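Local coordinates for putative 4-amino-4-deoxychorismate lyase (PDB 2ZGI), which binds pyridoxal 5'-phosphate and probably acts as a lyase of the class-IV aminotransferase family, perhaps on 4-amino-4-deoxychorismate, at residues E15-H20 / R82-E87; T114-H119 / L137-K142; A189-G194 / I236-P241. One frame throughout, in Å; residues are numbered along the deposited sequence.

Contact 1: E15-H20 / R82-E87; sequences EAFLYH and RFTVGE
The Phe17 ring meets strand 78-86 with its edge: Gly86 CA lies near the ring plane, 4.1 Å from Phe17 CD1, and Thr84 CG2 sits at the far end of the same rim, 3.9 Å from Phe17 CZ. Val89 and Leu91 of strand 89-96 and Ser23 also pack on this phenyl group; the buried Phe17 ring thus joins the short helix 15-19 to the antiparallel sheet at strands 78-86 and 89-96. With CG anti to the backbone N (chi1 -176°), Phe17 reaches from the helix to the strand, and the two side chains, Phe17 and Thr84, cross at about a right angle. Gly86 has no side chain, and this brings the ring edge up to CA; a CB here would collide with Phe17 CD1. Thr84 divides its two branches: the methyl CG2 meets the ring, while OG1 accepts from Arg82 NE at 2.7 Å and, weakly, from Arg82 NH2. An alanine at Thr84 would remove both groups, which would probably open a gap beside the Phe17 rim and leave the guanidinium freer to turn. That guanidinium makes a cation-pi contact with Tyr19 of the second subunit. Across the segments the contact is apolar, and the threonine hydroxyl is turned to Arg82 instead.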
loop_
_atom_site.group_PDB
_atom_site.type_symbol
_atom_site.label_atom_id
_atom_site.label_comp_id
_atom_site.label_asym_id
_atom_site.label_seq_id
_atom_site.Cartn_x
_atom_site.Cartn_y
_atom_site.Cartn_z
ATOM N N GLU D 15 7.608 -30.598 13.658
ATOM C CA GLU D 15 8.305 -29.668 12.781
ATOM C C GLU D 15 7.457 -28.446 12.411
ATOM O O GLU D 15 7.861 -27.284 12.649
ATOM C CB GLU D 15 8.631 -30.420 11.483
ATOM C CG GLU D 15 10.013 -30.182 10.987
ATOM C CD GLU D 15 10.460 -31.249 10.039
ATOM O OE1 GLU D 15 9.953 -31.299 8.897
ATOM O OE2 GLU D 15 11.317 -32.047 10.442
ATOM N N ALA D 16 6.282 -28.720 11.845
ATOM C CA ALA D 16 5.408 -27.679 11.303
ATOM C C ALA D 16 4.991 -26.704 12.379
ATOM O O ALA D 16 4.910 -25.504 12.139
ATOM C CB ALA D 16 4.176 -28.293 10.633
ATOM N N PHE D 17 4.749 -27.231 13.574
ATOM C CA PHE D 17 4.355 -26.439 14.716
ATOM C C PHE D 17 5.383 -25.338 15.005
ATOM O O PHE D 17 5.001 -24.188 15.249
ATOM C CB PHE D 17 4.239 -27.343 15.942
ATOM C CG PHE D 17 3.745 -26.640 17.167
ATOM C CD1 PHE D 17 2.393 -26.635 17.478
ATOM C CD2 PHE D 17 4.634 -25.989 18.028
ATOM C CE1 PHE D 17 1.928 -25.985 18.631
ATOM C CE2 PHE D 17 4.173 -25.326 19.176
ATOM C CZ PHE D 17 2.827 -25.328 19.471
ATOM N N LEU D 18 6.664 -25.723 15.000
ATOM C CA LEU D 18 7.795 -24.855 15.331
ATOM C C LEU D 18 8.180 -24.010 14.138
ATOM O O LEU D 18 8.435 -22.793 14.277
ATOM C CB LEU D 18 9.076 -25.673 15.693
ATOM C CG LEU D 18 9.290 -26.750 16.769
ATOM C CD1 LEU D 18 8.251 -26.686 17.890
ATOM C CD2 LEU D 18 9.340 -28.134 16.180
ATOM N N TYR D 19 8.281 -24.648 12.979
ATOM C CA TYR D 19 8.863 -23.986 11.802
ATOM C C TYR D 19 7.892 -23.080 11.050
ATOM O O TYR D 19 8.325 -22.192 10.297
ATOM C CB TYR D 19 9.426 -25.004 10.805
ATOM C CG TYR D 19 10.757 -25.637 11.194
ATOM C CD1 TYR D 19 11.708 -24.938 11.948
ATOM C CD2 TYR D 19 11.082 -26.918 10.759
ATOM C CE1 TYR D 19 12.965 -25.527 12.271
ATOM C CE2 TYR D 19 12.315 -27.517 11.081
ATOM C CZ TYR D 19 13.242 -26.819 11.844
ATOM O OH TYR D 19 14.472 -27.396 12.147
ATOM N N HIS D 20 6.594 -23.333 11.208
ATOM C CA HIS D 20 5.609 -22.654 10.375
ATOM C C HIS D 20 4.586 -21.877 11.167
ATOM O O HIS D 20 3.634 -21.317 10.594
ATOM C CB HIS D 20 4.889 -23.671 9.505
ATOM C CG HIS D 20 5.761 -24.317 8.473
ATOM N ND1 HIS D 20 5.410 -25.489 7.846
ATOM C CD2 HIS D 20 6.968 -23.973 7.971
ATOM C CE1 HIS D 20 6.340 -25.822 6.969
ATOM N NE2 HIS D 20 7.297 -24.918 7.024
ATOM N N ARG D 82 -2.827 -20.851 29.112
ATOM C CA ARG D 82 -2.757 -20.884 27.689
ATOM C C ARG D 82 -2.960 -22.284 27.137
ATOM O O ARG D 82 -2.301 -23.238 27.589
ATOM C CB ARG D 82 -1.397 -20.365 27.291
ATOM C CG ARG D 82 -1.296 -20.021 25.848
ATOM C CD ARG D 82 0.151 -20.113 25.497
ATOM N NE ARG D 82 0.239 -20.655 24.179
ATOM C CZ ARG D 82 0.278 -19.901 23.099
ATOM N NH1 ARG D 82 0.278 -18.593 23.253
ATOM N NH2 ARG D 82 0.338 -20.460 21.907
ATOM N N PHE D 83 -3.849 -22.401 26.148
ATOM C CA PHE D 83 -4.177 -23.669 25.518
ATOM C C PHE D 83 -3.811 -23.534 24.052
ATOM O O PHE D 83 -4.268 -22.622 23.395
ATOM C CB PHE D 83 -5.684 -23.973 25.595
ATOM C CG PHE D 83 -6.216 -24.240 26.994
ATOM C CD1 PHE D 83 -5.540 -25.075 27.882
ATOM C CD2 PHE D 83 -7.459 -23.742 27.372
ATOM C CE1 PHE D 83 -6.065 -25.347 29.153
ATOM C CE2 PHE D 83 -7.998 -24.024 28.648
ATOM C CZ PHE D 83 -7.290 -24.816 29.529
ATOM N N THR D 84 -2.989 -24.441 23.542
ATOM C CA THR D 84 -2.481 -24.333 22.166
ATOM C C THR D 84 -2.740 -25.657 21.445
ATOM O O THR D 84 -2.464 -26.731 21.999
ATOM C CB THR D 84 -0.970 -24.002 22.143
ATOM O OG1 THR D 84 -0.728 -22.882 22.991
ATOM C CG2 THR D 84 -0.476 -23.675 20.721
ATOM N N VAL D 85 -3.276 -25.557 20.237
ATOM C CA VAL D 85 -3.500 -26.683 19.351
ATOM C C VAL D 85 -2.620 -26.644 18.082
ATOM O O VAL D 85 -2.601 -25.649 17.332
ATOM C CB VAL D 85 -4.983 -26.756 18.922
ATOM C CG1 VAL D 85 -5.203 -27.878 17.937
ATOM C CG2 VAL D 85 -5.900 -26.944 20.166
ATOM N N GLY D 86 -1.912 -27.740 17.838
ATOM C CA GLY D 86 -1.355 -28.017 16.516
ATOM C C GLY D 86 -1.586 -29.492 16.227
ATOM O O GLY D 86 -2.106 -30.224 17.098
ATOM N N GLU D 87 -1.220 -29.925 15.024
ATOM C CA GLU D 87 -1.186 -31.369 14.693
ATOM C C GLU D 87 -0.265 -32.153 15.638
ATOM O O GLU D 87 0.939 -31.885 15.708
ATOM C CB GLU D 87 -0.784 -31.588 13.239
ATOM C CG GLU D 87 -1.719 -30.973 12.217
ATOM C CD GLU D 87 -3.201 -31.399 12.344
ATOM O OE1 GLU D 87 -3.579 -32.115 13.295
ATOM O OE2 GLU D 87 -4.003 -30.998 11.465
#

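Contact 2: T114-H119 / L137-K142; sequences TGYRVH and LEEARK
Glu139 reaches from helix 131-142 to Thr114 and Tyr116, within a beta-alpha-beta unit in which the helix connects the parallel strands 111-117 and 147-151. The close-packed part is the carboxylate against the threonine and the tyrosine. Glu139 OE2 lies 3.7 Å from Thr114 CB and about as far from the methyl CG2, the two side chains sliding past each other in opposite directions. Tyr116 CE2 lies 3.4 Å from Glu139 OE1, the side chains crossing obliquely with ring and carboxylate planes 50° apart and no hydrogen bond between the two residues. CG of Glu139 stands anti to the backbone N (chi1 -172°), and the chain continues extended, which carries the carboxylate across to the strand. Its charge is met by a salt bridge from OE2 to Arg112 NE. Thr114 turns its hydroxyl away from the acid; OG1 accepts from Tyr116 N at 3.1 Å, closing an ST turn at the corner of the chain, and bonds also to Leu149 O on the neighbouring strand.

The other side is looser and wetter. Gly115 is exposed, and a water bridges its backbone and the Glu139 carboxylate: the water accepts from Gly115 N at 2.7 Å and donates to Glu139 OE1 at 2.5 Å.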
loop_
_atom_site.group_PDB
_atom_site.type_symbol
_atom_site.label_atom_id
_atom_site.label_comp_id
_atom_site.label_asym_id
_atom_site.label_seq_id
_atom_site.Cartn_x
_atom_site.Cartn_y
_atom_site.Cartn_z
ATOM N N THR D 114 0.399 1.675 14.405
ATOM C CA THR D 114 1.567 1.273 13.623
ATOM C C THR D 114 1.185 1.112 12.156
ATOM O O THR D 114 0.017 1.190 11.815
ATOM C CB THR D 114 2.208 -0.031 14.166
ATOM O OG1 THR D 114 1.469 -1.183 13.690
ATOM C CG2 THR D 114 2.260 -0.030 15.709
ATOM N N GLY D 115 2.168 0.874 11.308
ATOM C CA GLY D 115 1.924 0.525 9.899
ATOM C C GLY D 115 1.842 -0.978 9.638
ATOM O O GLY D 115 1.644 -1.405 8.490
ATOM N N TYR D 116 1.993 -1.801 10.685
ATOM C CA TYR D 116 1.870 -3.248 10.520
ATOM C C TYR D 116 0.447 -3.664 10.202
ATOM O O TYR D 116 -0.511 -3.124 10.760
ATOM C CB TYR D 116 2.386 -4.006 11.755
ATOM C CG TYR D 116 3.874 -3.831 11.906
ATOM C CD1 TYR D 116 4.751 -4.465 11.027
ATOM C CD2 TYR D 116 4.399 -2.979 12.884
ATOM C CE1 TYR D 116 6.137 -4.296 11.139
ATOM C CE2 TYR D 116 5.790 -2.802 13.014
ATOM C CZ TYR D 116 6.643 -3.452 12.122
ATOM O OH TYR D 116 8.004 -3.280 12.225
ATOM N N ARG D 117 0.329 -4.642 9.315
ATOM C CA ARG D 117 -0.972 -5.192 8.915
ATOM C C ARG D 117 -1.193 -6.592 9.515
ATOM O O ARG D 117 -0.224 -7.346 9.716
ATOM C CB ARG D 117 -1.052 -5.318 7.377
ATOM C CG ARG D 117 -1.523 -4.045 6.641
ATOM C CD ARG D 117 -0.580 -2.879 6.789
ATOM N NE ARG D 117 0.742 -3.160 6.233
ATOM C CZ ARG D 117 1.093 -2.981 4.959
ATOM N NH1 ARG D 117 0.212 -2.564 4.072
ATOM N NH2 ARG D 117 2.323 -3.288 4.556
ATOM N N VAL D 118 -2.460 -6.909 9.802
ATOM C CA VAL D 118 -2.907 -8.304 9.978
ATOM C C VAL D 118 -2.822 -9.073 8.638
ATOM O O VAL D 118 -2.703 -8.464 7.536
ATOM C CB VAL D 118 -4.326 -8.374 10.587
ATOM C CG1 VAL D 118 -4.351 -7.632 11.915
ATOM C CG2 VAL D 118 -5.385 -7.763 9.624
ATOM N N HIS D 119 -2.799 -10.401 8.727
ATOM C CA HIS D 119 -2.922 -11.196 7.537
ATOM C C HIS D 119 -4.370 -11.264 7.043
ATOM O O HIS D 119 -5.305 -11.470 7.834
ATOM C CB HIS D 119 -2.355 -12.596 7.691
ATOM C CG HIS D 119 -2.275 -13.316 6.384
ATOM N ND1 HIS D 119 -3.382 -13.864 5.773
ATOM C CD2 HIS D 119 -1.242 -13.496 5.532
ATOM C CE1 HIS D 119 -3.026 -14.398 4.622
ATOM N NE2 HIS D 119 -1.732 -14.189 4.454
ATOM N N LEU D 137 3.711 -4.525 18.808
ATOM C CA LEU D 137 3.915 -4.222 20.229
ATOM C C LEU D 137 5.335 -3.680 20.468
ATOM O O LEU D 137 5.520 -2.758 21.267
ATOM C CB LEU D 137 3.664 -5.456 21.110
ATOM C CG LEU D 137 3.902 -5.276 22.629
ATOM C CD1 LEU D 137 2.966 -4.211 23.241
ATOM C CD2 LEU D 137 3.769 -6.602 23.379
ATOM N N GLU D 138 6.323 -4.248 19.783
ATOM C CA GLU D 138 7.715 -3.762 19.909
ATOM C C GLU D 138 7.829 -2.280 19.523
ATOM O O GLU D 138 8.428 -1.491 20.248
ATOM C CB GLU D 138 8.713 -4.635 19.146
ATOM C CG GLU D 138 8.985 -5.996 19.825
ATOM C CD GLU D 138 9.653 -7.056 18.924
ATOM O OE1 GLU D 138 10.190 -6.700 17.843
ATOM O OE2 GLU D 138 9.645 -8.254 19.318
ATOM N N GLU D 139 7.207 -1.903 18.412
ATOM C CA GLU D 139 7.131 -0.502 18.032
ATOM C C GLU D 139 6.435 0.378 19.073
ATOM O O GLU D 139 6.950 1.463 19.440
ATOM C CB GLU D 139 6.498 -0.342 16.639
ATOM C CG GLU D 139 6.586 1.109 16.115
ATOM C CD GLU D 139 5.804 1.318 14.838
ATOM O OE1 GLU D 139 6.003 0.514 13.914
ATOM O OE2 GLU D 139 4.985 2.274 14.774
ATOM N N ALA D 140 5.290 -0.071 19.585
ATOM C CA ALA D 140 4.573 0.694 20.580
ATOM C C ALA D 140 5.429 0.978 21.822
ATOM O O ALA D 140 5.493 2.120 22.330
ATOM C CB ALA D 140 3.272 -0.013 20.970
ATOM N N ARG D 141 6.070 -0.074 22.319
ATOM C CA ARG D 141 6.871 0.024 23.529
ATOM C C ARG D 141 8.103 0.909 23.303
ATOM O O ARG D 141 8.458 1.693 24.175
ATOM C CB ARG D 141 7.255 -1.380 24.033
ATOM C CG ARG D 141 6.077 -2.104 24.688
ATOM C CD ARG D 141 6.508 -3.385 25.400
ATOM N NE ARG D 141 5.372 -4.045 26.044
ATOM C CZ ARG D 141 5.454 -5.211 26.684
ATOM N NH1 ARG D 141 6.627 -5.850 26.752
ATOM N NH2 ARG D 141 4.371 -5.742 27.244
ATOM N N LYS D 142 8.748 0.782 22.147
ATOM C CA LYS D 142 9.824 1.719 21.784
ATOM C C LYS D 142 9.369 3.186 21.935
ATOM O O LYS D 142 10.122 4.020 22.450
ATOM C CB LYS D 142 10.352 1.460 20.379
ATOM C CG LYS D 142 11.617 2.246 20.062
ATOM C CD LYS D 142 12.218 1.810 18.737
ATOM C CE LYS D 142 13.426 2.683 18.363
ATOM N NZ LYS D 142 14.194 2.073 17.222
HETATM O O HOH W 1 4.890 0.824 11.658
#

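Contact 3: A189-G194 / I236-P241; sequences AEAARG and IERFLP
Arg238 and Phe239, adjacent on helix 233-239, close on a single methyl group, Ala191 CB of helix 183-194. The helical turn leading to them begins at Ile236, which faces another way, packing on Pro228 and on Tyr105 of helix 103-107; its carbonyl O accepts from Phe239 N at 3.3 Å. Next in line, Arg238 touches the methyl with CD, 3.7 Å from Ala191 CB, and NE is just behind at 4.1 Å from the same atom. CG is anti to the backbone N (chi1 -179°) and the chain stays extended as far as NE, which brings CD up to the methyl while the terminal nitrogens lie farther on, Arg238 being an exposed residue. Glu190 carries the opposite charge, yet its OE1 remains 6.2 Å from Arg238 NH2, too far for a salt bridge.

Here helix 233-239 packs against helix 183-194, whose first residues Ile183 and Thr184 bind the cofactor. Ala191 faces Arg238 and Phe239, and also touches Leu235 of that helix; the nearest CA atoms, those of Ala191 and Arg238, are 8.4 Å apart. Phe239 supplies the buried half. Its ring turns an edge to the alanine, with CE2 3.8 Å from Ala191 CB and the methyl near the ring plane, while Arg238 CG lies over one face, offset toward the rim. Lys187 and Val188, earlier on helix 183-194, and Trp37 also touch this ring. Beyond it Leu240 packs on Leu102 and Tyr105, and Pro241 rests against Tyr97 and Tyr105.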
loop_
_atom_site.group_PDB
_atom_site.type_symbol
_atom_site.label_atom_id
_atom_site.label_comp_id
_atom_site.label_asym_id
_atom_site.label_seq_id
_atom_site.Cartn_x
_atom_site.Cartn_y
_atom_site.Cartn_z
ATOM N N ALA D 189 -19.310 -5.573 25.203
ATOM C CA ALA D 189 -20.491 -5.191 24.434
ATOM C C ALA D 189 -21.771 -5.566 25.195
ATOM O O ALA D 189 -22.637 -4.707 25.456
ATOM C CB ALA D 189 -20.456 -5.871 23.070
ATOM N N GLU D 190 -21.845 -6.837 25.578
ATOM C CA GLU D 190 -22.966 -7.402 26.328
ATOM C C GLU D 190 -23.304 -6.571 27.571
ATOM O O GLU D 190 -24.446 -6.167 27.756
ATOM C CB GLU D 190 -22.651 -8.845 26.709
ATOM C CG GLU D 190 -23.869 -9.685 27.009
ATOM C CD GLU D 190 -23.564 -10.898 27.869
ATOM O OE1 GLU D 190 -22.452 -10.982 28.449
ATOM O OE2 GLU D 190 -24.463 -11.762 27.986
ATOM N N ALA D 191 -22.300 -6.307 28.403
ATOM C CA ALA D 191 -22.452 -5.473 29.590
ATOM C C ALA D 191 -22.863 -4.022 29.293
ATOM O O ALA D 191 -23.610 -3.417 30.072
ATOM C CB ALA D 191 -21.181 -5.514 30.406
ATOM N N ALA D 192 -22.386 -3.474 28.178
ATOM C CA ALA D 192 -22.684 -2.094 27.784
ATOM C C ALA D 192 -24.149 -1.919 27.379
ATOM O O ALA D 192 -24.782 -0.927 27.742
ATOM C CB ALA D 192 -21.770 -1.639 26.666
ATOM N N ARG D 193 -24.674 -2.872 26.618
ATOM C CA ARG D 193 -26.105 -2.929 26.352
ATOM C C ARG D 193 -26.885 -2.903 27.675
ATOM O O ARG D 193 -27.712 -2.015 27.892
ATOM C CB ARG D 193 -26.455 -4.181 25.561
ATOM C CG ARG D 193 -25.962 -4.175 24.133
ATOM C CD ARG D 193 -26.515 -5.369 23.365
ATOM N NE ARG D 193 -26.082 -6.654 23.925
ATOM C CZ ARG D 193 -26.797 -7.416 24.763
ATOM N NH1 ARG D 193 -28.006 -7.039 25.163
ATOM N NH2 ARG D 193 -26.299 -8.563 25.209
ATOM N N GLY D 194 -26.589 -3.853 28.564
ATOM C CA GLY D 194 -27.226 -3.923 29.878
ATOM C C GLY D 194 -27.152 -2.633 30.685
ATOM O O GLY D 194 -27.922 -2.451 31.633
ATOM N N ILE D 236 -15.548 -0.446 33.134
ATOM C CA ILE D 236 -14.172 -0.648 33.575
ATOM C C ILE D 236 -14.129 -1.423 34.909
ATOM O O ILE D 236 -13.390 -2.405 35.050
ATOM C CB ILE D 236 -13.426 0.696 33.618
ATOM C CG1 ILE D 236 -13.192 1.174 32.172
ATOM C CG2 ILE D 236 -12.107 0.575 34.409
ATOM C CD1 ILE D 236 -13.041 2.653 32.028
ATOM N N GLU D 237 -14.962 -1.000 35.860
ATOM C CA GLU D 237 -15.137 -1.707 37.136
ATOM C C GLU D 237 -15.472 -3.179 36.938
ATOM O O GLU D 237 -14.845 -4.043 37.552
ATOM C CB GLU D 237 -16.249 -1.063 37.979
ATOM C CG GLU D 237 -15.808 0.174 38.711
ATOM C CD GLU D 237 -16.968 0.907 39.347
ATOM O OE1 GLU D 237 -18.107 0.799 38.832
ATOM O OE2 GLU D 237 -16.730 1.603 40.356
ATOM N N ARG D 238 -16.454 -3.457 36.078
ATOM C CA ARG D 238 -16.924 -4.830 35.870
ATOM C C ARG D 238 -15.833 -5.770 35.363
ATOM O O ARG D 238 -15.825 -6.942 35.714
ATOM C CB ARG D 238 -18.137 -4.912 34.920
ATOM C CG ARG D 238 -18.631 -6.369 34.724
ATOM C CD ARG D 238 -19.797 -6.484 33.751
ATOM N NE ARG D 238 -20.330 -7.851 33.712
ATOM C CZ ARG D 238 -21.308 -8.304 34.497
ATOM N NH1 ARG D 238 -21.880 -7.504 35.393
ATOM N NH2 ARG D 238 -21.718 -9.565 34.391
ATOM N N PHE D 239 -14.912 -5.248 34.560
ATOM C CA PHE D 239 -13.929 -6.109 33.882
ATOM C C PHE D 239 -12.532 -6.087 34.475
ATOM O O PHE D 239 -11.630 -6.786 33.990
ATOM C CB PHE D 239 -13.929 -5.828 32.379
ATOM C CG PHE D 239 -15.202 -6.268 31.714
ATOM C CD1 PHE D 239 -15.416 -7.614 31.421
ATOM C CD2 PHE D 239 -16.217 -5.349 31.443
ATOM C CE1 PHE D 239 -16.618 -8.041 30.833
ATOM C CE2 PHE D 239 -17.423 -5.767 30.867
ATOM C CZ PHE D 239 -17.622 -7.121 30.565
ATOM N N LEU D 240 -12.364 -5.277 35.519
ATOM C CA LEU D 240 -11.087 -5.126 36.196
ATOM C C LEU D 240 -10.656 -6.451 36.820
ATOM O O LEU D 240 -11.407 -7.032 37.590
ATOM C CB LEU D 240 -11.163 -4.031 37.265
ATOM C CG LEU D 240 -9.947 -3.748 38.154
ATOM C CD1 LEU D 240 -8.941 -2.857 37.404
ATOM C CD2 LEU D 240 -10.407 -3.095 39.462
ATOM N N PRO D 241 -9.435 -6.922 36.490
ATOM C CA PRO D 241 -8.986 -8.218 37.009
ATOM C C PRO D 241 -9.019 -8.235 38.533
ATOM O O PRO D 241 -8.535 -7.290 39.174
ATOM C CB PRO D 241 -7.542 -8.303 36.503
ATOM C CG PRO D 241 -7.562 -7.517 35.249
ATOM C CD PRO D 241 -8.443 -6.340 35.571
#

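Overall arrangement
The three contacts follow one another along the chain without touching. Contacts 1 and 3 lie on opposite sides of the chain's centre, their centres 33 Å apart; contact 2 is 23 Å from contact 1 and 27 Å from contact 3, centre to centre. All keep some distance from the bound pyridoxal 5'-phosphate: the side chain of Thr84 is about 12 Å from it, that of Tyr116 about 11 Å and that of Phe239 about 9 Å. Contact 3 comes nearest the cofactor-binding residues, with Phe239 about 5 Å from Thr184, side chain to side chain. Contacts 1 and 2 both touch the second subunit, whereas no other chain of the assembly reaches contact 3.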